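Local coordinates for protein WipB (PDB 5NNY) that acts as a translocated Legionella effector, a Ser/Thr phosphatase that targets the host lysosomal nutrient-sensing machinery, represented here by its phosphatase domain, at residues A[66-71]-A[170-175]; A[272-277]-A[286-291]. All blocks are in the same frame, centred on the assembly; numbering follows the deposited sequence.

How the interactions relate
Followed from the N terminus, the chain first enters interaction 1 on helix 64-79, runs through strands 90-93 and 121-125 of the mixed sheet and several helices, and returns, after 98 intervening residues, at the turn between helices 159-169 and 175-186. This long excursion is complete before interaction 2 begins, so the two contacts follow in series and neither encloses nor crosses the other. Interaction 2 closes a short loop, in which residues 272-277 and 286-291, at the two ends of helix 280-286, meet ahead of edge strand 301-306. The centres of interactions 1 and 2 are about 41 Å apart, on opposite sides of the chain's centre. The nearest atoms of interactions 1 and 2 are about 23 Å apart.

Interaction 1: residues A[66-71]-A[170-175]; sequences ERLEEI and AGAISN
Glu69 OE2 receives a hydrogen bond from a water at 2.6 Å and a weak one from Gln65 NE2, one turn earlier on the same helix. The water donates again, over 3.1 Å, to Gly171 O, and so bridges two acceptors that cannot bond each other directly. Between residues 66-71 and 170-175 there is no direct hydrogen bond; the water supplies the polar link. Glu69 was modelled in two conformers, and the bridge is described for one of them, so it may be partial. In that conformer a bend at chi2 (-87°) swings the carboxylate in beside the loop and brings OE2 to 3.7 Å from Ala172 CA.

Next to this polar edge the contact is apolar and close. Leu68 CB and Ala172 CB stand 3.5 Å apart, tighter than the usual van der Waals distance between carbons, while Glu69 CA and Ala172 CA lie 5.4 Å apart. Further out on the leucine, CD1 reaches both methyls of the loop, Ala170 CB and Ala172 CB, each at 4.1 Å. The CD1 branch thus lies against two alanines whose short side chains let the helix approach closely.

The loop is a helix-to-helix connection with a defined signal at each end. Gly171 closes helix 159-169 as a Schellman motif, its phi positive at 80°, and this turn presents Gly171 O to the bridging water. Three residues on, Ser174 is the N-cap of helix 175-186, with OG bonded to Glu177 N. Between the two, Ile173 packs back on Leu164, Ala167 and Ile168 of the preceding helix. Helix 64-79, which lies within a predicted coiled coil, therefore rests on the corner between two helices. Lys72 NZ, from its next turn, adds a direct hydrogen bond to Ala172 O.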
loop_
_atom_site.group_PDB
_atom_site.type_symbol
_atom_site.label_atom_id
_atom_site.label_comp_id
_atom_site.label_asym_id
_atom_site.label_seq_id
_atom_site.Cartn_x
_atom_site.Cartn_y
_atom_site.Cartn_z
ATOM N N GLU A 66 -2.221 27.356 -9.403
ATOM C CA GLU A 66 -2.773 27.289 -10.754
ATOM C C GLU A 66 -2.216 26.090 -11.507
ATOM O O GLU A 66 -2.965 25.330 -12.125
ATOM C CB GLU A 66 -2.476 28.586 -11.525
ATOM C CG GLU A 66 -2.803 28.474 -13.026
ATOM C CD GLU A 66 -2.260 29.620 -13.882
ATOM O OE1 GLU A 66 -2.817 29.829 -14.981
ATOM O OE2 GLU A 66 -1.279 30.294 -13.482
ATOM N N ARG A 67 -0.896 25.907 -11.460
ATOM C CA ARG A 67 -0.253 24.795 -12.150
ATOM C C ARG A 67 -0.841 23.460 -11.717
ATOM O O ARG A 67 -1.142 22.598 -12.552
ATOM C CB ARG A 67 1.251 24.804 -11.870
ATOM C CG ARG A 67 2.054 25.938 -12.520
ATOM C CD ARG A 67 3.431 25.982 -11.869
ATOM N NE ARG A 67 4.368 26.949 -12.449
ATOM C CZ ARG A 67 5.454 26.601 -13.132
ATOM N NH1 ARG A 67 6.297 27.522 -13.605
ATOM N NH2 ARG A 67 5.700 25.322 -13.345
ATOM N N LEU A 68 -0.955 23.257 -10.402
ATOM C CA LEU A 68 -1.441 21.991 -9.854
ATOM C C LEU A 68 -2.920 21.762 -10.171
ATOM O O LEU A 68 -3.325 20.639 -10.478
ATOM C CB LEU A 68 -1.216 21.961 -8.342
ATOM C CG LEU A 68 0.242 21.954 -7.891
ATOM C CD1 LEU A 68 0.365 22.271 -6.414
ATOM C CD2 LEU A 68 0.852 20.616 -8.206
ATOM N N GLU A 69 -3.735 22.820 -10.106
ATOM C CA GLU A 69 -5.150 22.697 -10.454
ATOM C C GLU A 69 -5.329 22.226 -11.893
ATOM O O GLU A 69 -6.178 21.373 -12.171
ATOM C CB GLU A 69 -5.876 24.034 -10.256
ATOM C CG GLU A 69 -5.878 24.590 -8.827
ATOM C CD GLU A 69 -7.020 24.079 -7.962
ATOM O OE1 GLU A 69 -7.670 23.079 -8.339
ATOM O OE2 GLU A 69 -7.269 24.692 -6.899
ATOM N N GLU A 70 -4.557 22.788 -12.828
ATOM C CA GLU A 70 -4.714 22.387 -14.225
ATOM C C GLU A 70 -4.304 20.934 -14.435
ATOM O O GLU A 70 -4.955 20.204 -15.191
ATOM C CB GLU A 70 -3.910 23.308 -15.143
ATOM C CG GLU A 70 -4.044 24.812 -14.833
ATOM C CD GLU A 70 -5.470 25.374 -14.895
ATOM O OE1 GLU A 70 -6.427 24.723 -14.426
ATOM O OE2 GLU A 70 -5.632 26.506 -15.400
ATOM N N ILE A 71 -3.233 20.494 -13.767
ATOM C CA ILE A 71 -2.830 19.085 -13.845
ATOM C C ILE A 71 -3.924 18.198 -13.267
ATOM O O ILE A 71 -4.293 17.164 -13.846
ATOM C CB ILE A 71 -1.499 18.868 -13.094
ATOM C CG1 ILE A 71 -0.321 19.456 -13.885
ATOM C CG2 ILE A 71 -1.306 17.370 -12.742
ATOM C CD1 ILE A 71 0.951 19.746 -13.013
ATOM N N ALA A 170 -0.859 24.040 -0.897
ATOM C CA ALA A 170 -1.047 25.056 -1.925
ATOM C C ALA A 170 -2.511 25.281 -2.255
ATOM O O ALA A 170 -2.815 26.154 -3.079
ATOM C CB ALA A 170 -0.282 24.676 -3.197
ATOM N N GLY A 171 -3.417 24.516 -1.640
ATOM C CA GLY A 171 -4.832 24.629 -1.890
ATOM C C GLY A 171 -5.331 23.944 -3.144
ATOM O O GLY A 171 -6.490 24.145 -3.516
ATOM N N ALA A 172 -4.501 23.139 -3.800
ATOM C CA ALA A 172 -4.904 22.486 -5.043
ATOM C C ALA A 172 -5.558 21.132 -4.811
ATOM O O ALA A 172 -6.318 20.657 -5.674
ATOM C CB ALA A 172 -3.691 22.318 -5.954
ATOM N N ILE A 173 -5.281 20.490 -3.677
ATOM C CA ILE A 173 -5.869 19.201 -3.321
ATOM C C ILE A 173 -6.449 19.332 -1.921
ATOM O O ILE A 173 -5.865 20.003 -1.064
ATOM C CB ILE A 173 -4.824 18.060 -3.389
ATOM C CG1 ILE A 173 -4.358 17.853 -4.832
ATOM C CG2 ILE A 173 -5.369 16.727 -2.813
ATOM C CD1 ILE A 173 -3.258 16.811 -4.975
ATOM N N SER A 174 -7.601 18.710 -1.682
ATOM C CA SER A 174 -8.265 18.833 -0.388
ATOM C C SER A 174 -7.930 17.660 0.532
ATOM O O SER A 174 -7.819 16.514 0.094
ATOM C CB SER A 174 -9.785 18.929 -0.548
ATOM O OG SER A 174 -10.364 17.670 -0.855
ATOM N N ASN A 175 -7.769 17.964 1.822
ATOM C CA ASN A 175 -7.711 16.893 2.815
ATOM C C ASN A 175 -8.935 15.997 2.735
ATOM O O ASN A 175 -8.824 14.773 2.866
ATOM C CB ASN A 175 -7.591 17.452 4.235
ATOM C CG ASN A 175 -6.230 18.031 4.525
ATOM O OD1 ASN A 175 -5.193 17.403 4.272
ATOM N ND2 ASN A 175 -6.222 19.235 5.067
HETATM O O HOH W 1 -8.995 23.648 -5.244
#

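Interaction 2: residues A[272-277]-A[286-291]; sequences EHLNST and WGREYG
Glu289 and His273 run side by side and point the same way, with the carboxylate over one face of the imidazole: Glu289 CD sits 4.0 Å above the ring plane, and the two flat groups are turned 69° against each other. Although Glu289 OE2 comes within 2.8 Å of His273 NE2, it does so from over the face, where the angle is too poor for a hydrogen bond. With CG anti to the backbone N (chi1 179°) and the chain extended beyond it, Glu289 reaches out over that face.

Tyr290 is turned differently, offering its edge to backbone carbonyls. Leu274 O lies in the ring plane 3.3 Å from Tyr290 CD1, and Ser276 O, also in plane, approaches CE1; the phenol oxygen reaches beyond them to Thr277 CA. Asn275 completes the join, its OD1 accepting an almost straight bond from Gly291 N (2.7 Å, 178°), with the donor tilted from the amide plane. Leu274 N donates to Glu289 O at 3.0 Å, and a water accepts from Glu289 N while donating weakly to Glu272 O. Arg288 contributes its aliphatic stem, with CB 3.4 Å from Glu272 O and CG 4.0 Å from Leu274 CD1.

The segments lie at the two ends of helix 280-286, whose C-terminal end is a Schellman motif at Gly287; Leu274 and Tyr290 both pack on its Ala283. Arg288 NE bonds to Gly268 O of helix 262-270, while Arg288 O and Tyr290 O accept from His216 and Asn215 at the start of helix 214-224, so this surface join ties three helices together ahead of strand 301-306 in the phosphoesterase fold.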
loop_
_atom_site.group_PDB
_atom_site.type_symbol
_atom_site.label_atom_id
_atom_site.label_comp_id
_atom_site.label_asym_id
_atom_site.label_seq_id
_atom_site.Cartn_x
_atom_site.Cartn_y
_atom_site.Cartn_z
ATOM N N GLU A 272 17.503 -4.390 12.620
ATOM C CA GLU A 272 17.650 -5.147 13.850
ATOM C C GLU A 272 16.595 -6.234 13.964
ATOM O O GLU A 272 15.621 -6.269 13.216
ATOM C CB GLU A 272 17.543 -4.226 15.062
ATOM C CG GLU A 272 18.587 -3.162 15.065
ATOM C CD GLU A 272 18.500 -2.270 16.265
ATOM O OE1 GLU A 272 17.874 -2.665 17.271
ATOM O OE2 GLU A 272 19.056 -1.166 16.178
ATOM N N HIS A 273 16.825 -7.132 14.923
ATOM C CA HIS A 273 15.820 -8.091 15.367
ATOM C C HIS A 273 14.647 -7.383 16.035
ATOM O O HIS A 273 14.810 -6.384 16.739
ATOM C CB HIS A 273 16.414 -9.077 16.372
ATOM C CG HIS A 273 17.587 -9.844 15.854
ATOM N ND1 HIS A 273 18.402 -10.592 16.675
ATOM C CD2 HIS A 273 18.081 -9.984 14.601
ATOM C CE1 HIS A 273 19.352 -11.156 15.951
ATOM N NE2 HIS A 273 19.180 -10.802 14.690
ATOM N N LEU A 274 13.450 -7.935 15.837
ATOM C CA LEU A 274 12.240 -7.455 16.501
ATOM C C LEU A 274 11.559 -8.659 17.152
ATOM O O LEU A 274 10.494 -9.098 16.717
ATOM C CB LEU A 274 11.317 -6.747 15.513
ATOM C CG LEU A 274 11.968 -5.529 14.861
ATOM C CD1 LEU A 274 11.087 -4.988 13.751
ATOM C CD2 LEU A 274 12.254 -4.439 15.905
ATOM N N ASN A 275 12.190 -9.187 18.209
ATOM C CA ASN A 275 11.801 -10.485 18.754
ATOM C C ASN A 275 10.671 -10.421 19.778
ATOM O O ASN A 275 10.082 -11.464 20.078
ATOM C CB ASN A 275 13.016 -11.172 19.394
ATOM C CG ASN A 275 13.967 -11.747 18.365
ATOM O OD1 ASN A 275 13.546 -12.252 17.336
ATOM N ND2 ASN A 275 15.257 -11.664 18.638
ATOM N N SER A 276 10.369 -9.240 20.316
ATOM C CA SER A 276 9.332 -9.115 21.332
ATOM C C SER A 276 7.950 -9.242 20.703
ATOM O O SER A 276 7.718 -8.783 19.583
ATOM C CB SER A 276 9.467 -7.775 22.062
ATOM O OG SER A 276 8.710 -7.761 23.257
ATOM N N THR A 277 7.023 -9.856 21.443
ATOM C CA THR A 277 5.711 -10.186 20.885
ATOM C C THR A 277 4.982 -8.942 20.384
ATOM O O THR A 277 4.317 -8.970 19.340
ATOM C CB THR A 277 4.876 -10.911 21.938
ATOM O OG1 THR A 277 5.549 -12.116 22.310
ATOM C CG2 THR A 277 3.513 -11.259 21.398
ATOM N N TRP A 286 8.654 -5.062 8.167
ATOM C CA TRP A 286 10.066 -4.860 7.830
ATOM C C TRP A 286 10.781 -6.156 7.455
ATOM O O TRP A 286 11.910 -6.100 6.955
ATOM C CB TRP A 286 10.819 -4.166 8.988
ATOM C CG TRP A 286 10.518 -2.655 9.107
ATOM C CD1 TRP A 286 9.670 -2.053 9.989
ATOM C CD2 TRP A 286 11.064 -1.605 8.291
ATOM N NE1 TRP A 286 9.655 -0.684 9.775
ATOM C CE2 TRP A 286 10.500 -0.391 8.734
ATOM C CE3 TRP A 286 11.980 -1.577 7.232
ATOM C CZ2 TRP A 286 10.827 0.830 8.163
ATOM C CZ3 TRP A 286 12.280 -0.375 6.653
ATOM C CH2 TRP A 286 11.719 0.816 7.123
ATOM N N GLY A 287 10.153 -7.310 7.653
ATOM C CA GLY A 287 10.800 -8.567 7.285
ATOM C C GLY A 287 11.966 -8.923 8.183
ATOM O O GLY A 287 12.951 -9.514 7.715
ATOM N N ARG A 288 11.878 -8.579 9.469
ATOM C CA ARG A 288 12.968 -8.772 10.423
ATOM C C ARG A 288 12.747 -10.006 11.287
ATOM O O ARG A 288 11.636 -10.530 11.388
ATOM C CB ARG A 288 13.120 -7.552 11.341
ATOM C CG ARG A 288 13.277 -6.241 10.605
ATOM C CD ARG A 288 14.441 -6.318 9.621
ATOM N NE ARG A 288 14.667 -5.016 8.999
ATOM C CZ ARG A 288 15.310 -4.830 7.855
ATOM N NH1 ARG A 288 15.800 -5.869 7.195
ATOM N NH2 ARG A 288 15.461 -3.604 7.369
ATOM N N GLU A 289 13.814 -10.421 11.967
ATOM C CA GLU A 289 13.780 -11.642 12.758
ATOM C C GLU A 289 12.732 -11.571 13.857
ATOM O O GLU A 289 12.676 -10.612 14.628
ATOM C CB GLU A 289 15.158 -11.926 13.369
ATOM C CG GLU A 289 15.176 -13.193 14.239
ATOM C CD GLU A 289 16.578 -13.799 14.424
ATOM O OE1 GLU A 289 16.660 -14.998 14.764
ATOM O OE2 GLU A 289 17.590 -13.096 14.223
ATOM N N TYR A 290 11.901 -12.609 13.936
ATOM C CA TYR A 290 10.899 -12.740 14.985
ATOM C C TYR A 290 11.045 -14.154 15.555
ATOM O O TYR A 290 10.262 -15.057 15.260
ATOM C CB TYR A 290 9.472 -12.456 14.448
ATOM C CG TYR A 290 8.421 -12.515 15.527
ATOM C CD1 TYR A 290 8.282 -11.473 16.432
ATOM C CD2 TYR A 290 7.604 -13.629 15.677
ATOM C CE1 TYR A 290 7.354 -11.531 17.439
ATOM C CE2 TYR A 290 6.673 -13.691 16.683
ATOM C CZ TYR A 290 6.546 -12.638 17.554
ATOM O OH TYR A 290 5.610 -12.699 18.552
ATOM N N GLY A 291 12.081 -14.351 16.370
ATOM C CA GLY A 291 12.448 -15.704 16.723
ATOM C C GLY A 291 12.989 -16.453 15.519
ATOM O O GLY A 291 13.317 -15.877 14.476
HETATM O O HOH W 2 16.357 -8.754 11.740
#